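Local atomic coordinates of ADP-dependent L-serine kinase SerK (Thermococcus kodakarensis KOD1, PDB entry 5X0J), a protein that phosphorylates free L-serine with ADP as the phosphate donor, giving O-phospho-L-serine and AMP in the first step of a route to L-cysteine. Residues A[166-169]-A[173-176]. The protein carries 1 engineered substitution. Residues are numbered along the deposited sequence; the frame is centred on the assembly and turned at random. Where two conformers were deposited one is given.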
ATOM      1  N   ASP A 166      -0.446  -2.360  11.991  1.00 13.32           N
ATOM      2  CA  ASP A 166      -1.672  -3.113  11.682  1.00 13.54           C
ATOM      3  C   ASP A 166      -2.387  -3.539  12.959  1.00 13.77           C
ATOM      4  O   ASP A 166      -3.583  -3.308  13.124  1.00 13.70           O
ATOM      5  CB  ASP A 166      -1.314  -4.334  10.839  1.00 13.84           C
ATOM      6  CG  ASP A 166      -2.513  -5.007  10.214  1.00 14.01           C
ATOM      7  OD1 ASP A 166      -3.394  -4.310   9.663  1.00 14.32           O
ATOM      8  OD2 ASP A 166      -2.534  -6.255  10.224  1.00 14.42           O
ATOM      9  N   GLU A 167      -1.637  -4.136  13.875  1.00 13.96           N
ATOM     10  CA  GLU A 167      -2.213  -4.584  15.136  1.00 14.56           C
ATOM     11  C   GLU A 167      -2.772  -3.436  15.971  1.00 14.42           C
ATOM     12  O   GLU A 167      -3.871  -3.542  16.514  1.00 14.48           O
ATOM     13  CB  GLU A 167      -1.176  -5.342  15.948  1.00 15.05           C
ATOM     14  CG  GLU A 167      -0.783  -6.667  15.321  1.00 15.74           C
ATOM     15  CD  GLU A 167       0.436  -7.295  15.973  1.00 16.54           C
ATOM     16  OE1 GLU A 167       0.969  -6.739  16.957  1.00 18.13           O
ATOM     17  OE2 GLU A 167       0.866  -8.360  15.488  1.00 17.45           O
ATOM     18  N   MET A 168      -2.014  -2.351  16.077  1.00 14.26           N
ATOM     19  CA  MET A 168      -2.465  -1.200  16.859  1.00 14.51           C
ATOM     20  C   MET A 168      -3.693  -0.548  16.242  1.00 14.53           C
ATOM     21  O   MET A 168      -4.557  -0.059  16.967  1.00 14.56           O
ATOM     22  CB  MET A 168      -1.337  -0.191  17.049  1.00 14.66           C
ATOM     23  CG  MET A 168      -0.203  -0.738  17.905  1.00 14.86           C
ATOM     24  SD  MET A 168       1.094   0.449  18.277  1.00 15.33           S
ATOM     25  CE  MET A 168       0.317   1.362  19.619  1.00 15.86           C
ATOM     26  N   SER A 169      -3.764  -0.554  14.913  1.00 14.27           N
ATOM     27  CA  SER A 169      -4.935  -0.067  14.178  0.70 14.60           C
ATOM     28  C   SER A 169      -6.174  -0.916  14.483  1.00 14.96           C
ATOM     29  O   SER A 169      -7.251  -0.400  14.796  1.00 15.49           O
ATOM     30  CB  SER A 169      -4.612  -0.071  12.683  0.70 14.43           C
ATOM     31  OG  SER A 169      -5.760   0.071  11.875  0.70 14.76           O
ATOM     32  N   LYS A 173      -5.956   1.602  18.965  1.00 19.08           N
ATOM     33  CA  LYS A 173      -5.000   2.454  19.665  1.00 19.38           C
ATOM     34  C   LYS A 173      -4.522   3.604  18.786  1.00 18.58           C
ATOM     35  O   LYS A 173      -4.179   4.669  19.300  1.00 19.14           O
ATOM     36  CB  LYS A 173      -3.811   1.635  20.165  1.00 20.03           C
ATOM     37  CG  LYS A 173      -4.185   0.624  21.237  1.00 21.23           C
ATOM     38  CD  LYS A 173      -2.961  -0.128  21.730  1.00 22.16           C
ATOM     39  CE  LYS A 173      -3.248  -0.895  23.014  1.00 23.09           C
ATOM     40  NZ  LYS A 173      -4.257  -1.967  22.811  1.00 23.76           N
ATOM     41  N   ILE A 174      -4.471   3.386  17.470  1.00 17.33           N
ATOM     42  CA  ILE A 174      -4.084   4.427  16.526  1.00 16.79           C
ATOM     43  C   ILE A 174      -5.047   4.482  15.361  1.00 16.63           C
ATOM     44  O   ILE A 174      -5.743   3.502  15.078  1.00 16.20           O
ATOM     45  CB  ILE A 174      -2.651   4.212  15.957  1.00 16.25           C
ATOM     46  CG1 ILE A 174      -2.522   2.898  15.153  1.00 15.93           C
ATOM     47  CG2 ILE A 174      -1.614   4.276  17.072  1.00 16.37           C
ATOM     48  CD1 ILE A 174      -1.188   2.761  14.443  1.00 15.77           C
ATOM     49  N   GLU A 175      -5.080   5.640  14.706  1.00 16.60           N
ATOM     50  CA  GLU A 175      -5.669   5.766  13.380  0.70 17.12           C
ATOM     51  C   GLU A 175      -4.512   5.633  12.393  1.00 16.20           C
ATOM     52  O   GLU A 175      -3.580   6.429  12.431  1.00 16.08           O
ATOM     53  CB  GLU A 175      -6.377   7.119  13.245  0.70 18.47           C
ATOM     54  CG  GLU A 175      -7.366   7.221  12.090  0.70 19.67           C
ATOM     55  CD  GLU A 175      -8.628   7.969  12.482  0.70 21.02           C
ATOM     56  OE1 GLU A 175      -9.666   7.309  12.726  0.70 22.61           O
ATOM     57  OE2 GLU A 175      -8.567   9.213  12.586  0.70 22.27           O
ATOM     58  N   LEU A 176      -4.574   4.621  11.533  1.00 15.52           N
ATOM     59  CA  LEU A 176      -3.525   4.323  10.556  1.00 15.29           C
ATOM     60  C   LEU A 176      -3.955   4.844   9.190  1.00 15.15           C
ATOM     61  O   LEU A 176      -5.011   4.457   8.676  1.00 15.57           O
ATOM     62  CB  LEU A 176      -3.276   2.817  10.496  1.00 15.08           C
ATOM     63  CG  LEU A 176      -2.272   2.281   9.471  1.00 14.83           C
ATOM     64  CD1 LEU A 176      -0.891   2.891   9.647  1.00 14.68           C
ATOM     65  CD2 LEU A 176      -2.209   0.765   9.582  1.00 14.86           C
TER
HETATM   66  O   HOH W   1      -8.177   2.043  14.027  1.00 22.22           O
HETATM   67  O   HOH W   2      -6.736   2.765  11.737  1.00 22.37           O
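Met168 and Ser169, in the last turn of helix 155-170, pack against Lys173, Ile174 and Leu176 where the chain doubles back and runs into strand 175-179. This is a tight helix-to-strand turn, largely buried, in the SerK C-terminal domain. The carbonyl of Met168 takes two backbone N-H groups from the returning chain. The N of Lys173 reaches Met168 O at 3.0 Å, in a bond bent to 135° at the hydrogen. The N of Ile174 adds a weak second bond to the same oxygen, at 3.5 Å.

Beside this carbonyl the apolar packing begins. Ile174 has CG1 between its backbone N and carbonyl carbon (chi1 62°), which lays that branch against the helix backbone: CG1 is 3.7 Å from Ser169 N and 3.8 Å from Met168 CB. Ile174 also meets Phe106 of strand 98-107. The Met168 chain bends at chi3 (80°) and crosses the Lys173 chain at about a right angle, its CE touching CB and CD of the lysine; helix 110-119 also packs on this methionine. The ammonium of Lys173 is drawn off to Glu171. Further along, Ser169 CB rests on Leu176 CB at 3.9 Å, with CD2 of the leucine beside it.

Two waters fill in the polar side. One donates to both Ser169 O and Ile174 O, while the other accepts from Leu176 N at 2.9 Å and, in the conformer of Ser169 described here, also bonds to its OG. The direct bonds, one of them weak, are thus confined to the turn at Met168 O; beyond it helix and strand are joined by aliphatic contact and by the waters, which give Ser169 O, Ile174 O and Leu176 N polar partners where the two segments do not bond each other directly.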